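Local coordinates for uncharacterized protein (PDB 4L7A) that is of unknown function but is probably a zinc-dependent metallopeptidase of the Peptidase_MA clan, at residues E17-L27 / I37-H45; D84-K92 / F146-K154. One frame throughout, in Å; residues are numbered along the deposited sequence.

Contact 1 of 2, residues E17-L27 / I37-H45; sequences EKEKSEFDRWL and IDFKYRMEH
D24, R42 and E44 form a salt-bridge network where helix 17-35 packs against strand 38-40, an edge strand of the mixed sheet, and the loop that follows it. R42 grips D24 side-on, NE and NH2 both donating to one oxygen. R42 NH2 lies 2.8 Å from D24 OD2 with an N-H...O angle of 156°, while NE makes a longer, more bent bond to the same atom. D24 OD2 sits close to the guanidinium plane, yet the carboxylate is turned 47° from it; both nitrogens are spent on OD2, and OD1 faces Y41. Y41 OH lies 2.9 Å from D24 OD1 and 3.0 Å from K20 O, two acceptors that compete for one proton. With CG between its backbone N and carbonyl carbon (chi1 69°), the tyrosine has its ring flanked on both faces: F23 CD2 comes within 3.4 Å of Y41 CE1 on one, and R42 CG covers the other. L27 continues the apolar strip, its CD2 branch 3.8 Å from F39 CD1 and its CD1 branch near Y41. At the solvent end, K20 lays CG over one face of the guanidinium, an aliphatic stem suited to that flat cation. A water accepts from R42 NH2 and donates to E17 O, while R42 NH1 makes a weak bond of 3.3 Å to E44 OE2. With a methionine at R42, the carboxylates of D24 and E44 would probably both be left without this counter-charge, and the water would lose its donor. The chemistry is thus graded, from hydrocarbon and aromatic packing at L27 and F39 to paired charge at R42, whose nearness is likely to keep D24 ionised.

Contact 2 of 2, residues D84-K92 / F146-K154; sequences DFTRACAPK and FAHILHQKK
C89, where the chain leaves helix 83-88, packs into the side of helix 131-153 in a buried contact of a helix end and its following loop with a long helix. The axes of the short segments run at 97° and come no closer than 10.5 Å; much of the contact is made at C89, just past the helix end. Small enough to come in close, C89 sets CB 3.6 Å from L150 CD2 and 4.0 Å from F146 CB. F85 meets the other branch of L150 at about a right angle, CE1 3.8 Å from CD1. Helix 131-153 carries an HExxH sequence that ends at H148, the zinc-binding signature of this peptidase clan, and F146 is one of the two variable residues inside it. The F146 ring reaches the loop, where its CE1 is 3.8 Å from P91 CD, and it stacks on W73 of helix 59-81. Beyond H148, the I149 CG2 branch, anti to the backbone N, lies 3.4 Å from A88 O. This carbonyl is in the last turn of its helix, where few following N-H groups remain; K153, bent at its end (chi4 58°), brings NZ to donate to A88 O at 3.2 Å, in the carbonyl plane.

Both segments of contact 1 precede those of contact 2 in the sequence, and their centres are 25 Å apart, yet they touch where one segment of each meets. D38 N probably donates a hydrogen bond to K92 O at 3.0 Å, the start of the parallel pairing between strands 38-40 and 93-98. Beside it, I37 packs CG1 3.4 Å from P91 O and CD1 4.0 Å from A90 CB. The loop that leaves contact 2 therefore leads into the sheet whose edge strand, 38-40, takes part in contact 1. Contact 2 includes the end of the HExxH sequence, so it lies by the probable zinc site; the centre of contact 1 lies about 22 Å from the centre of the chain, that of contact 2 about 12 Å.

Contact 1 of 2, residues E17-L27 / I37-H45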
loop_
_atom_site.group_PDB
_atom_site.type_symbol
_atom_site.label_atom_id
_atom_site.label_comp_id
_atom_site.label_asym_id
_atom_site.label_seq_id
_atom_site.Cartn_x
_atom_site.Cartn_y
_atom_site.Cartn_z
ATOM N N GLU A 17 27.391 13.074 -7.597
ATOM C CA GLU A 17 27.518 12.768 -6.162
ATOM C C GLU A 17 26.832 13.816 -5.290
ATOM O O GLU A 17 26.277 13.489 -4.240
ATOM C CB GLU A 17 28.969 12.657 -5.756
ATOM C CG GLU A 17 29.691 11.500 -6.400
ATOM C CD GLU A 17 29.008 10.145 -6.120
ATOM O OE1 GLU A 17 28.521 9.892 -4.972
ATOM O OE2 GLU A 17 28.961 9.349 -7.084
ATOM N N LYS A 18 26.880 15.067 -5.723
ATOM C CA LYS A 18 26.238 16.168 -4.982
ATOM C C LYS A 18 24.716 16.003 -4.910
ATOM O O LYS A 18 24.122 16.193 -3.854
ATOM C CB LYS A 18 26.587 17.498 -5.647
ATOM C CG LYS A 18 26.302 18.748 -4.795
ATOM C CD LYS A 18 27.212 19.901 -5.212
ATOM C CE LYS A 18 28.721 19.588 -4.982
ATOM N NZ LYS A 18 29.604 20.801 -4.998
ATOM N N GLU A 19 24.117 15.631 -6.037
ATOM C CA GLU A 19 22.669 15.370 -6.144
ATOM C C GLU A 19 22.275 14.185 -5.247
ATOM O O GLU A 19 21.319 14.276 -4.492
ATOM C CB GLU A 19 22.279 15.141 -7.620
ATOM C CG GLU A 19 22.309 16.462 -8.457
ATOM C CD GLU A 19 22.212 16.273 -9.974
ATOM O OE1 GLU A 19 22.514 15.184 -10.486
ATOM O OE2 GLU A 19 21.911 17.257 -10.688
ATOM N N LYS A 20 23.058 13.107 -5.276
ATOM C CA LYS A 20 22.796 11.955 -4.415
ATOM C C LYS A 20 22.934 12.266 -2.949
ATOM O O LYS A 20 22.150 11.749 -2.163
ATOM C CB LYS A 20 23.722 10.792 -4.716
ATOM C CG LYS A 20 23.517 10.255 -6.084
ATOM C CD LYS A 20 24.526 9.190 -6.318
ATOM C CE LYS A 20 24.544 8.777 -7.736
ATOM N NZ LYS A 20 25.614 7.778 -7.882
ATOM N N SER A 21 23.930 13.085 -2.572
ATOM C CA SER A 21 24.060 13.479 -1.171
ATOM C C SER A 21 22.895 14.393 -0.788
ATOM O O SER A 21 22.439 14.351 0.339
ATOM C CB SER A 21 25.390 14.215 -0.878
ATOM O OG SER A 21 26.445 13.342 -1.177
ATOM N N GLU A 22 22.420 15.223 -1.718
ATOM C CA GLU A 22 21.244 16.093 -1.432
ATOM C C GLU A 22 19.984 15.240 -1.195
ATOM O O GLU A 22 19.215 15.512 -0.288
ATOM C CB GLU A 22 21.012 17.122 -2.567
ATOM C CG GLU A 22 19.921 18.202 -2.302
ATOM C CD GLU A 22 19.562 19.058 -3.547
ATOM O OE1 GLU A 22 20.259 18.950 -4.590
ATOM O OE2 GLU A 22 18.574 19.842 -3.493
ATOM N N PHE A 23 19.789 14.213 -2.004
ATOM C CA PHE A 23 18.687 13.271 -1.794
ATOM C C PHE A 23 18.850 12.507 -0.456
ATOM O O PHE A 23 17.883 12.333 0.268
ATOM C CB PHE A 23 18.544 12.334 -2.994
ATOM C CG PHE A 23 17.264 11.534 -3.038
ATOM C CD1 PHE A 23 16.080 11.987 -2.473
ATOM C CD2 PHE A 23 17.242 10.317 -3.696
ATOM C CE1 PHE A 23 14.917 11.213 -2.563
ATOM C CE2 PHE A 23 16.079 9.544 -3.776
ATOM C CZ PHE A 23 14.928 9.997 -3.192
ATOM N N ASP A 24 20.066 12.080 -0.126
ATOM C CA ASP A 24 20.283 11.386 1.150
ATOM C C ASP A 24 19.862 12.285 2.272
ATOM O O ASP A 24 19.185 11.870 3.185
ATOM C CB ASP A 24 21.722 10.956 1.364
ATOM C CG ASP A 24 22.184 9.927 0.358
ATOM O OD1 ASP A 24 21.356 9.279 -0.315
ATOM O OD2 ASP A 24 23.414 9.784 0.214
ATOM N N ARG A 25 20.247 13.541 2.175
ATOM C CA ARG A 25 19.889 14.536 3.199
ATOM C C ARG A 25 18.361 14.641 3.281
ATOM O O ARG A 25 17.798 14.596 4.357
ATOM C CB ARG A 25 20.557 15.916 2.928
ATOM C CG ARG A 25 21.113 16.628 4.181
ATOM C CD ARG A 25 21.675 18.073 3.910
ATOM N NE ARG A 25 20.635 19.118 3.947
ATOM C CZ ARG A 25 20.189 19.807 2.894
ATOM N NH1 ARG A 25 20.694 19.618 1.689
ATOM N NH2 ARG A 25 19.258 20.714 3.058
ATOM N N TRP A 26 17.695 14.755 2.132
ATOM C CA TRP A 26 16.240 14.870 2.104
ATOM C C TRP A 26 15.577 13.628 2.722
ATOM O O TRP A 26 14.569 13.746 3.416
ATOM C CB TRP A 26 15.799 15.110 0.677
ATOM C CG TRP A 26 14.393 15.390 0.526
ATOM C CD1 TRP A 26 13.826 16.617 0.460
ATOM C CD2 TRP A 26 13.306 14.438 0.482
ATOM N NE1 TRP A 26 12.468 16.497 0.327
ATOM C CE2 TRP A 26 12.117 15.178 0.312
ATOM C CE3 TRP A 26 13.235 13.041 0.506
ATOM C CZ2 TRP A 26 10.862 14.585 0.195
ATOM C CZ3 TRP A 26 11.977 12.430 0.370
ATOM C CH2 TRP A 26 10.811 13.208 0.219
ATOM N N LEU A 27 16.135 12.445 2.467
ATOM C CA LEU A 27 15.565 11.203 3.002
ATOM C C LEU A 27 15.769 11.157 4.530
ATOM O O LEU A 27 14.866 10.730 5.291
ATOM C CB LEU A 27 16.172 9.979 2.348
ATOM C CG LEU A 27 15.778 9.857 0.878
ATOM C CD1 LEU A 27 16.668 8.840 0.197
ATOM C CD2 LEU A 27 14.321 9.444 0.734
ATOM N N ILE A 37 12.082 5.244 8.975
ATOM C CA ILE A 37 12.063 4.406 7.783
ATOM C C ILE A 37 13.348 4.613 7.025
ATOM O O ILE A 37 13.740 5.719 6.728
ATOM C CB ILE A 37 10.875 4.721 6.846
ATOM C CG1 ILE A 37 9.551 4.436 7.543
ATOM C CG2 ILE A 37 10.984 3.908 5.596
ATOM C CD1 ILE A 37 8.328 5.016 6.825
ATOM N N ASP A 38 13.985 3.529 6.656
ATOM C CA ASP A 38 15.187 3.623 5.854
ATOM C C ASP A 38 14.750 3.445 4.417
ATOM O O ASP A 38 14.392 2.337 3.985
ATOM C CB ASP A 38 16.161 2.557 6.373
ATOM C CG ASP A 38 17.519 2.580 5.705
ATOM O OD1 ASP A 38 17.881 3.543 4.983
ATOM O OD2 ASP A 38 18.232 1.574 5.895
ATOM N N PHE A 39 14.788 4.511 3.639
ATOM C CA PHE A 39 14.428 4.456 2.210
ATOM C C PHE A 39 15.671 4.355 1.332
ATOM O O PHE A 39 16.441 5.285 1.255
ATOM C CB PHE A 39 13.648 5.717 1.889
ATOM C CG PHE A 39 12.978 5.758 0.522
ATOM C CD1 PHE A 39 13.707 5.947 -0.636
ATOM C CD2 PHE A 39 11.574 5.760 0.415
ATOM C CE1 PHE A 39 13.076 6.069 -1.842
ATOM C CE2 PHE A 39 10.932 5.878 -0.816
ATOM C CZ PHE A 39 11.703 6.010 -1.948
ATOM N N LYS A 40 15.860 3.238 0.643
ATOM C CA LYS A 40 17.098 3.011 -0.102
ATOM C C LYS A 40 16.875 3.045 -1.615
ATOM O O LYS A 40 15.951 2.409 -2.135
ATOM C CB LYS A 40 17.706 1.675 0.289
ATOM C CG LYS A 40 18.012 1.528 1.764
ATOM C CD LYS A 40 18.987 0.400 1.979
ATOM C CE LYS A 40 19.183 0.091 3.448
ATOM N NZ LYS A 40 20.040 -1.106 3.579
ATOM N N TYR A 41 17.705 3.816 -2.308
ATOM C CA TYR A 41 17.669 3.864 -3.754
ATOM C C TYR A 41 18.980 3.485 -4.377
ATOM O O TYR A 41 19.000 3.084 -5.541
ATOM C CB TYR A 41 17.248 5.224 -4.243
ATOM C CG TYR A 41 18.254 6.277 -3.980
ATOM C CD1 TYR A 41 18.348 6.866 -2.733
ATOM C CD2 TYR A 41 19.123 6.680 -4.974
ATOM C CE1 TYR A 41 19.315 7.848 -2.475
ATOM C CE2 TYR A 41 20.097 7.635 -4.728
ATOM C CZ TYR A 41 20.167 8.234 -3.475
ATOM O OH TYR A 41 21.135 9.153 -3.247
ATOM N N ARG A 42 20.066 3.582 -3.619
ATOM C CA ARG A 42 21.397 3.305 -4.158
ATOM C C ARG A 42 21.512 1.801 -4.342
ATOM O O ARG A 42 21.313 1.031 -3.395
ATOM C CB ARG A 42 22.487 3.827 -3.225
ATOM C CG ARG A 42 22.641 5.376 -3.127
ATOM C CD ARG A 42 23.461 5.712 -1.863
ATOM N NE ARG A 42 23.784 7.123 -1.667
ATOM C CZ ARG A 42 24.755 7.754 -2.281
ATOM N NH1 ARG A 42 25.500 7.135 -3.178
ATOM N NH2 ARG A 42 24.959 9.034 -2.043
HETATM N N MSE A 43 21.879 1.398 -5.545
HETATM C CA MSE A 43 22.006 -0.026 -5.883
HETATM C C MSE A 43 23.092 -0.777 -5.101
HETATM O O MSE A 43 22.928 -1.958 -4.748
HETATM C CB MSE A 43 22.280 -0.165 -7.372
HETATM C CG MSE A 43 21.102 0.296 -8.225
HETATM SE SE MSE A 43 21.578 0.474 -10.107
HETATM C CE MSE A 43 22.147 2.381 -10.143
ATOM N N GLU A 44 24.185 -0.080 -4.839
ATOM C CA GLU A 44 25.278 -0.592 -4.028
ATOM C C GLU A 44 24.857 -0.978 -2.612
ATOM O O GLU A 44 25.513 -1.799 -2.017
ATOM C CB GLU A 44 26.398 0.475 -3.965
ATOM C CG GLU A 44 25.993 1.767 -3.196
ATOM C CD GLU A 44 26.475 3.070 -3.826
ATOM O OE1 GLU A 44 27.699 3.237 -4.000
ATOM O OE2 GLU A 44 25.647 3.963 -4.113
ATOM N N HIS A 45 23.787 -0.395 -2.060
ATOM C CA HIS A 45 23.300 -0.739 -0.685
ATOM C C HIS A 45 22.146 -1.723 -0.627
ATOM O O HIS A 45 21.674 -2.051 0.458
ATOM C CB HIS A 45 22.854 0.508 0.096
ATOM C CG HIS A 45 23.935 1.527 0.249
ATOM N ND1 HIS A 45 23.695 2.807 0.695
ATOM C CD2 HIS A 45 25.257 1.463 -0.030
ATOM C CE1 HIS A 45 24.826 3.489 0.690
ATOM N NE2 HIS A 45 25.786 2.701 0.236
HETATM O O HOH W 1 27.148 10.821 -3.119
#

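Contact 2 of 2, residues D84-K92 / F146-K154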
loop_
_atom_site.group_PDB
_atom_site.type_symbol
_atom_site.label_atom_id
_atom_site.label_comp_id
_atom_site.label_asym_id
_atom_site.label_seq_id
_atom_site.Cartn_x
_atom_site.Cartn_y
_atom_site.Cartn_z
ATOM N N ASP A 84 1.932 9.119 15.609
ATOM C CA ASP A 84 2.081 7.866 16.344
ATOM C C ASP A 84 1.433 6.699 15.659
ATOM O O ASP A 84 1.965 5.596 15.623
ATOM C CB ASP A 84 1.494 8.003 17.743
ATOM C CG ASP A 84 2.366 8.847 18.639
ATOM O OD1 ASP A 84 3.569 8.892 18.394
ATOM O OD2 ASP A 84 1.863 9.493 19.572
ATOM N N PHE A 85 0.295 6.955 15.053
ATOM C CA PHE A 85 -0.392 5.920 14.259
ATOM C C PHE A 85 0.460 5.529 13.064
ATOM O O PHE A 85 0.739 4.342 12.796
ATOM C CB PHE A 85 -1.757 6.465 13.810
ATOM C CG PHE A 85 -2.412 5.653 12.752
ATOM C CD1 PHE A 85 -2.990 4.437 13.066
ATOM C CD2 PHE A 85 -2.498 6.119 11.470
ATOM C CE1 PHE A 85 -3.601 3.678 12.114
ATOM C CE2 PHE A 85 -3.144 5.366 10.464
ATOM C CZ PHE A 85 -3.688 4.140 10.787
ATOM N N THR A 86 0.910 6.539 12.329
ATOM C CA THR A 86 1.735 6.282 11.139
ATOM C C THR A 86 2.937 5.462 11.484
ATOM O O THR A 86 3.225 4.479 10.807
ATOM C CB THR A 86 2.161 7.595 10.456
ATOM O OG1 THR A 86 1.002 8.397 10.273
ATOM C CG2 THR A 86 2.802 7.348 9.084
ATOM N N ARG A 87 3.615 5.834 12.566
ATOM C CA ARG A 87 4.785 5.105 13.000
ATOM C C ARG A 87 4.439 3.697 13.404
ATOM O O ARG A 87 5.272 2.820 13.291
ATOM C CB ARG A 87 5.530 5.831 14.157
ATOM C CG ARG A 87 6.258 7.102 13.678
ATOM C CD ARG A 87 6.569 8.100 14.819
ATOM N NE ARG A 87 7.564 7.523 15.714
ATOM C CZ ARG A 87 8.880 7.417 15.451
ATOM N NH1 ARG A 87 9.419 7.837 14.301
ATOM N NH2 ARG A 87 9.694 6.896 16.358
ATOM N N ALA A 88 3.233 3.470 13.933
ATOM C CA ALA A 88 2.893 2.145 14.451
ATOM C C ALA A 88 2.762 1.076 13.373
ATOM O O ALA A 88 2.910 -0.083 13.678
ATOM C CB ALA A 88 1.607 2.183 15.276
ATOM N N CYS A 89 2.435 1.452 12.141
ATOM C CA CYS A 89 2.315 0.480 11.075
ATOM C C CYS A 89 3.276 0.687 9.905
ATOM O O CYS A 89 2.983 0.260 8.813
ATOM C CB CYS A 89 0.880 0.437 10.568
ATOM S SG CYS A 89 0.144 1.995 10.129
ATOM N N ALA A 90 4.401 1.360 10.138
ATOM C CA ALA A 90 5.339 1.672 9.073
ATOM C C ALA A 90 6.254 0.516 8.823
ATOM O O ALA A 90 6.525 -0.248 9.686
ATOM C CB ALA A 90 6.163 2.906 9.418
ATOM N N PRO A 91 6.698 0.353 7.587
ATOM C CA PRO A 91 7.714 -0.643 7.401
ATOM C C PRO A 91 9.021 -0.099 7.993
ATOM O O PRO A 91 9.150 1.088 8.193
ATOM C CB PRO A 91 7.844 -0.722 5.875
ATOM C CG PRO A 91 7.560 0.648 5.411
ATOM C CD PRO A 91 6.563 1.255 6.426
ATOM N N LYS A 92 10.008 -0.948 8.195
ATOM C CA LYS A 92 11.374 -0.473 8.559
ATOM C C LYS A 92 12.216 -0.017 7.373
ATOM O O LYS A 92 13.099 0.841 7.500
ATOM C CB LYS A 92 12.176 -1.568 9.292
ATOM C CG LYS A 92 11.489 -2.185 10.529
ATOM C CD LYS A 92 11.359 -1.215 11.722
ATOM C CE LYS A 92 9.930 -1.259 12.369
ATOM N NZ LYS A 92 9.515 0.144 12.699
ATOM N N PHE A 146 0.322 -2.661 5.924
ATOM C CA PHE A 146 0.245 -1.790 7.088
ATOM C C PHE A 146 -0.909 -2.197 7.995
ATOM O O PHE A 146 -0.735 -2.280 9.202
ATOM C CB PHE A 146 0.197 -0.327 6.725
ATOM C CG PHE A 146 1.270 0.093 5.769
ATOM C CD1 PHE A 146 2.477 -0.579 5.683
ATOM C CD2 PHE A 146 1.067 1.167 4.928
ATOM C CE1 PHE A 146 3.447 -0.176 4.761
ATOM C CE2 PHE A 146 2.042 1.579 4.043
ATOM C CZ PHE A 146 3.218 0.905 3.954
ATOM N N ALA A 147 -2.037 -2.553 7.403
ATOM C CA ALA A 147 -3.142 -2.999 8.165
ATOM C C ALA A 147 -2.817 -4.245 8.935
ATOM O O ALA A 147 -3.176 -4.377 10.104
ATOM C CB ALA A 147 -4.371 -3.224 7.258
ATOM N N HIS A 148 -2.137 -5.179 8.304
ATOM C CA HIS A 148 -1.713 -6.354 8.982
ATOM C C HIS A 148 -0.818 -6.109 10.245
ATOM O O HIS A 148 -0.988 -6.748 11.270
ATOM C CB HIS A 148 -1.021 -7.220 7.981
ATOM C CG HIS A 148 -0.640 -8.517 8.554
ATOM N ND1 HIS A 148 -1.580 -9.454 8.925
ATOM C CD2 HIS A 148 0.572 -9.026 8.895
ATOM C CE1 HIS A 148 -0.964 -10.498 9.458
ATOM N NE2 HIS A 148 0.339 -10.263 9.445
ATOM N N ILE A 149 0.096 -5.140 10.179
ATOM C CA ILE A 149 0.906 -4.722 11.343
ATOM C C ILE A 149 0.003 -4.149 12.422
ATOM O O ILE A 149 0.195 -4.426 13.610
ATOM C CB ILE A 149 1.994 -3.703 10.927
ATOM C CG1 ILE A 149 3.058 -4.390 10.051
ATOM C CG2 ILE A 149 2.684 -3.093 12.147
ATOM C CD1 ILE A 149 4.031 -3.362 9.345
ATOM N N LEU A 150 -0.990 -3.358 12.022
ATOM C CA LEU A 150 -1.928 -2.866 13.025
ATOM C C LEU A 150 -2.584 -4.045 13.762
ATOM O O LEU A 150 -2.696 -4.056 15.030
ATOM C CB LEU A 150 -3.008 -1.971 12.419
ATOM C CG LEU A 150 -2.554 -0.665 11.778
ATOM C CD1 LEU A 150 -3.690 0.013 11.034
ATOM C CD2 LEU A 150 -1.937 0.279 12.870
ATOM N N HIS A 151 -3.026 -5.025 12.989
ATOM C CA HIS A 151 -3.687 -6.210 13.569
ATOM C C HIS A 151 -2.825 -7.011 14.504
ATOM O O HIS A 151 -3.339 -7.495 15.476
ATOM C CB HIS A 151 -4.245 -7.106 12.512
ATOM C CG HIS A 151 -5.163 -6.384 11.585
ATOM N ND1 HIS A 151 -5.377 -6.790 10.296
ATOM C CD2 HIS A 151 -5.900 -5.256 11.762
ATOM C CE1 HIS A 151 -6.201 -5.931 9.701
ATOM N NE2 HIS A 151 -6.564 -5.010 10.586
ATOM N N GLN A 152 -1.533 -7.109 14.218
ATOM C CA GLN A 152 -0.565 -7.779 15.093
ATOM C C GLN A 152 -0.397 -7.049 16.410
ATOM O O GLN A 152 -0.363 -7.675 17.458
ATOM C CB GLN A 152 0.811 -7.918 14.415
ATOM C CG GLN A 152 0.777 -8.863 13.206
ATOM C CD GLN A 152 2.151 -9.087 12.480
ATOM O OE1 GLN A 152 2.856 -8.140 12.094
ATOM N NE2 GLN A 152 2.505 -10.357 12.287
ATOM N N LYS A 153 -0.341 -5.722 16.355
ATOM C CA LYS A 153 -0.171 -4.941 17.570
ATOM C C LYS A 153 -1.437 -4.853 18.399
ATOM O O LYS A 153 -1.382 -4.922 19.636
ATOM C CB LYS A 153 0.292 -3.557 17.240
ATOM C CG LYS A 153 1.731 -3.470 16.731
ATOM C CD LYS A 153 2.061 -2.019 16.639
ATOM C CE LYS A 153 3.537 -1.762 16.560
ATOM N NZ LYS A 153 4.087 -2.439 15.416
ATOM N N LYS A 154 -2.586 -4.664 17.745
ATOM C CA LYS A 154 -3.879 -4.669 18.429
ATOM C C LYS A 154 -4.849 -5.560 17.682
ATOM O O LYS A 154 -5.366 -5.193 16.605
ATOM C CB LYS A 154 -4.432 -3.252 18.572
ATOM C CG LYS A 154 -3.598 -2.370 19.433
ATOM C CD LYS A 154 -4.196 -1.013 19.585
ATOM C CE LYS A 154 -3.155 -0.114 20.175
ATOM N NZ LYS A 154 -3.720 1.186 20.394
#